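Local coordinates for protein beta-glucosidase (Chaetomella raphigera, PDB 6JXG) that probably hydrolyses terminal, non-reducing beta-D-glucosyl residues with release of beta-D-glucose, as a secreted family 3 glycoside hydrolase of cellulose degradation, at residues A[265-270]-A[279-284]; A[27-32]-A[286-291]. All blocks are in the same frame, centred on the assembly; numbering follows the deposited sequence.

Both contacts rest on helix 278-294 of the family 3 N-terminal domain, with centres about 11 Å apart. Contact 1 uses its first turns against helix 265-272; contact 2 uses the following turns against the end of helix 22-29. V29 joins them: its CG2 is 3.5 Å from M284 CB, and its CG1 is 3.7 Å from L267 CD2. Both are apolar, buried throughout in contact 2 but with L268 partly exposed in contact 1. Contact 1 pairs leucines and a methionine, contact 2 the beta-branched I28, V29 and I288. Contact 1 lies farther out, about 34 Å from the chain centre against about 26 Å, with glycan contacts on helix 265-272 and salt-bridged R280 on helix 278-294.

Contact 1 (A[265-270]-A[279-284]); sequences SNLLAA and SRLDDM. With NAG (2-acetamido-2-deoxy-beta-D-glucopyranose), chain C.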
# COMPACT_ATOMS: atom_id res chain seq x y z
N SER A 265 11.70 33.86 2.55
CA SER A 265 12.03 35.06 3.34
C SER A 265 11.18 35.16 4.57
O SER A 265 11.61 35.76 5.50
CB SER A 265 11.70 36.36 2.62
OG SER A 265 12.33 36.43 1.42
N ASN A 266 9.93 34.73 4.52
CA ASN A 266 9.14 34.68 5.73
C ASN A 266 9.73 33.86 6.88
O ASN A 266 9.67 34.28 8.00
CB ASN A 266 7.74 34.17 5.46
CG ASN A 266 6.77 35.29 5.22
OD1 ASN A 266 6.82 36.31 5.88
ND2 ASN A 266 5.89 35.11 4.26
N LEU A 267 10.34 32.70 6.61
CA LEU A 267 11.00 31.92 7.66
C LEU A 267 12.22 32.66 8.22
O LEU A 267 12.45 32.66 9.45
CB LEU A 267 11.39 30.52 7.12
CG LEU A 267 12.09 29.55 8.06
CD1 LEU A 267 11.34 29.25 9.35
CD2 LEU A 267 12.37 28.23 7.33
N LEU A 268 13.00 33.28 7.33
CA LEU A 268 14.17 34.12 7.78
C LEU A 268 13.71 35.28 8.67
O LEU A 268 14.37 35.59 9.64
CB LEU A 268 14.97 34.61 6.57
CG LEU A 268 15.52 33.52 5.66
CD1 LEU A 268 16.47 34.03 4.59
CD2 LEU A 268 16.17 32.43 6.50
N ALA A 269 12.57 35.88 8.34
CA ALA A 269 11.95 36.88 9.17
C ALA A 269 11.59 36.32 10.56
O ALA A 269 11.77 36.99 11.55
CB ALA A 269 10.70 37.42 8.47
N ALA A 270 11.05 35.10 10.63
CA ALA A 270 10.65 34.49 11.89
C ALA A 270 11.92 34.26 12.75
O ALA A 270 11.88 34.28 13.96
CB ALA A 270 9.96 33.17 11.64
N SER A 279 18.66 27.36 15.09
CA SER A 279 18.95 25.95 15.23
C SER A 279 17.88 25.04 14.54
O SER A 279 18.20 23.91 14.07
CB SER A 279 19.07 25.59 16.69
OG SER A 279 17.80 25.77 17.32
N ARG A 280 16.66 25.54 14.47
CA ARG A 280 15.56 24.78 13.88
C ARG A 280 15.76 24.72 12.36
O ARG A 280 15.73 23.63 11.75
CB ARG A 280 14.18 25.35 14.28
CG ARG A 280 12.95 24.53 13.71
CD ARG A 280 12.74 23.18 14.41
NE ARG A 280 13.41 22.12 13.71
CZ ARG A 280 12.98 21.63 12.53
NH1 ARG A 280 11.83 22.03 12.01
NH2 ARG A 280 13.67 20.70 11.91
N LEU A 281 16.04 25.85 11.76
CA LEU A 281 16.38 25.82 10.29
C LEU A 281 17.65 24.98 9.96
O LEU A 281 17.70 24.21 8.98
CB LEU A 281 16.55 27.24 9.72
CG LEU A 281 17.07 27.47 8.30
CD1 LEU A 281 16.17 26.79 7.27
CD2 LEU A 281 17.14 28.95 8.03
N ASP A 282 18.67 25.11 10.79
CA ASP A 282 19.88 24.34 10.65
C ASP A 282 19.55 22.86 10.74
O ASP A 282 20.10 22.07 9.96
CB ASP A 282 20.90 24.70 11.74
CG ASP A 282 21.51 26.11 11.53
OD1 ASP A 282 21.30 26.74 10.48
OD2 ASP A 282 22.27 26.56 12.42
N ASP A 283 18.65 22.49 11.64
CA ASP A 283 18.28 21.10 11.83
C ASP A 283 17.55 20.60 10.59
O ASP A 283 17.83 19.53 10.10
CB ASP A 283 17.41 20.94 13.06
CG ASP A 283 17.05 19.51 13.32
OD1 ASP A 283 17.93 18.76 13.76
OD2 ASP A 283 15.93 19.12 13.02
N MET A 284 16.69 21.41 10.02
CA MET A 284 15.93 21.05 8.80
C MET A 284 16.86 20.72 7.66
O MET A 284 16.75 19.70 7.01
CB MET A 284 15.08 22.22 8.35
CG MET A 284 13.90 22.60 9.17
SD MET A 284 13.21 24.12 8.39
CE MET A 284 12.05 24.74 9.53
C1 NAG C . 7.79 37.06 12.94
C2 NAG C . 6.49 37.83 13.31
C3 NAG C . 5.29 37.11 12.76
C4 NAG C . 5.49 36.71 11.31
C5 NAG C . 6.83 35.98 11.08
C6 NAG C . 7.14 35.63 9.59
C7 NAG C . 6.67 39.05 15.41
C8 NAG C . 6.40 39.07 16.91
N2 NAG C . 6.26 37.97 14.75
O3 NAG C . 4.10 37.90 12.89
O4 NAG C . 4.35 35.92 11.01
O5 NAG C . 7.89 36.81 11.55
O6 NAG C . 6.96 36.78 8.82
O7 NAG C . 7.30 39.95 14.83
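L267 overlaps two side chains of the facing helix with a single methyl: its CD2 is 4.1 Å from L281 CD1 and 4.1 Å from M284 CE. The approaches differ. L267 and L281 pass at a slant, whereas the methionine, extended beyond CG, meets L267 tip to tip. In both leucines CG stands anti to the backbone N (chi1 -180° in L267), which turns the branched ends into the gap between the helices. L268 adds its CD2, 3.9 Å from L281 CD2, so L281 is engaged at both of its methyls.

The pairing is a helical hairpin: helix 265-272 turns back through a short connection into helix 278-294, and the local axes run at 138° to each other. At 11.2 Å these axes are well separated, which agrees with contact by side-chain ends; V29 of helix 22-29 and A243 of helix 239-245 touch both L267 and M284.

Away from this seam, N266 OD1 accepts a 3.0 Å hydrogen bond from O6 of the N-acetylglucosamine attached to the glycosylated N273, and A269 and A270 lie against the same sugar. On the second helix R280 NH2 donates to D283 OD2 (3.0 Å, 162°) in a salt bridge within the helix, close to the guanidinium plane and on the anti lone pair; D248 shares that NH2, and R287 also pairs with D283.

Contact 2 (A[27-32]-A[286-291]); sequences SIVTGV and TRILAS
The end of helix 22-29 meets the middle of helix 278-294 here, bringing a segment near the N-terminus against a helix more than 250 residues later. I288 is the side chain reaching across from the later helix, and it is met by I28 and V29. I28 touches both of its branches, whereas V29 meets the longer one. I28 CG2 lies 4.0 Å from I288 CG2 and equally 4.0 Å from I288 CD1, while that CD1 comes 3.7 Å from V29 CG2 and 3.8 Å from the backbone O of I28. The two isoleucines run alongside one another pointing oppositely; V29, by contrast, lies nearly perpendicular to I288. The same rotamer class serves both isoleucines: CG2 is anti to the backbone N and CG1 anti to the carbonyl carbon (chi1 -70° in I28, -62° in I288), an arrangement that points both CG2 methyls into the gap, where they touch.

All three side chains are buried, and helix 278-294 belongs to the family 3 N-terminal domain, of TIM-barrel type. I288 also rests on F228 of strand 228-231 and on V249, so it packs against both helix 22-29 and a strand of the domain's sheet. The nearest CA atoms, those of I28 and I288, are 8.0 Å apart.

V29 is the last helical residue of its helix, and T30 is the first to leave helical backbone angles. T30 OG1 is hydrogen-bonded to A26 O, back in the last turn, and to G264 N. The chain leaving the helix is held as well, through backbone hydrogen bonds of V29 and G31 with A250. Along the other helix, R287 reaches with NH1 to the carbonyls of F225 and G227, and S291 OG bonds to A195 O.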
# COMPACT_ATOMS: atom_id res chain seq x y z
N SER A 27 16.30 28.22 0.89
CA SER A 27 15.92 27.74 -0.44
C SER A 27 15.90 26.20 -0.46
O SER A 27 15.22 25.64 -1.32
CB SER A 27 16.85 28.30 -1.55
OG SER A 27 18.16 27.71 -1.44
N ILE A 28 16.61 25.56 0.49
CA ILE A 28 16.62 24.13 0.62
C ILE A 28 15.33 23.58 1.29
O ILE A 28 14.89 22.49 0.98
CB ILE A 28 17.86 23.64 1.38
CG1 ILE A 28 19.10 23.84 0.52
CG2 ILE A 28 17.87 22.14 1.67
CD1 ILE A 28 20.45 23.64 1.25
N VAL A 29 14.67 24.42 2.08
CA VAL A 29 13.55 23.98 2.87
C VAL A 29 12.23 24.46 2.26
O VAL A 29 11.13 24.05 2.69
CB VAL A 29 13.93 24.58 4.25
CG1 VAL A 29 13.06 25.66 4.72
CG2 VAL A 29 14.80 23.69 5.15
N THR A 30 12.29 25.31 1.25
CA THR A 30 11.12 25.97 0.73
C THR A 30 10.97 25.64 -0.73
O THR A 30 11.81 25.94 -1.55
CB THR A 30 11.18 27.51 0.86
OG1 THR A 30 11.61 27.86 2.16
CG2 THR A 30 9.83 28.16 0.51
N GLY A 31 9.87 24.94 -1.04
CA GLY A 31 9.57 24.60 -2.40
C GLY A 31 9.55 25.84 -3.28
O GLY A 31 9.15 26.93 -2.84
N VAL A 32 9.86 25.64 -4.57
CA VAL A 32 9.94 26.80 -5.53
C VAL A 32 8.59 27.33 -5.98
O VAL A 32 8.53 28.40 -6.58
CB VAL A 32 10.75 26.49 -6.80
CG1 VAL A 32 12.15 26.12 -6.43
CG2 VAL A 32 10.10 25.42 -7.64
N THR A 286 20.18 20.07 7.82
CA THR A 286 21.00 18.96 8.14
C THR A 286 20.30 17.64 7.78
O THR A 286 20.92 16.76 7.21
CB THR A 286 21.43 18.93 9.62
OG1 THR A 286 22.09 20.16 9.99
CG2 THR A 286 22.34 17.79 9.87
N ARG A 287 19.02 17.57 8.08
CA ARG A 287 18.23 16.37 7.84
C ARG A 287 18.06 16.08 6.32
O ARG A 287 18.26 14.96 5.85
CB ARG A 287 16.89 16.48 8.51
CG ARG A 287 16.93 16.36 10.05
CD ARG A 287 15.60 16.68 10.70
NE ARG A 287 15.63 16.37 12.12
CZ ARG A 287 15.60 15.15 12.67
NH1 ARG A 287 15.41 14.08 11.93
NH2 ARG A 287 15.71 15.04 14.00
N ILE A 288 17.66 17.10 5.57
CA ILE A 288 17.46 17.02 4.12
C ILE A 288 18.75 16.57 3.41
O ILE A 288 18.75 15.60 2.64
CB ILE A 288 17.01 18.38 3.53
CG1 ILE A 288 15.67 18.79 4.14
CG2 ILE A 288 16.88 18.29 2.00
CD1 ILE A 288 15.29 20.24 4.05
N LEU A 289 19.85 17.20 3.80
CA LEU A 289 21.17 16.85 3.23
C LEU A 289 21.59 15.45 3.70
O LEU A 289 22.18 14.70 2.94
CB LEU A 289 22.24 17.93 3.60
CG LEU A 289 21.97 19.33 3.02
CD1 LEU A 289 23.14 20.21 3.42
CD2 LEU A 289 21.83 19.35 1.49
N ALA A 290 21.34 15.10 4.96
CA ALA A 290 21.70 13.77 5.44
C ALA A 290 21.04 12.68 4.55
O ALA A 290 21.67 11.69 4.21
CB ALA A 290 21.28 13.59 6.88
N SER A 291 19.76 12.83 4.27
CA SER A 291 19.03 11.86 3.46
C SER A 291 19.58 11.76 2.03
O SER A 291 19.72 10.67 1.45
CB SER A 291 17.56 12.28 3.46
OG SER A 291 16.95 11.91 4.73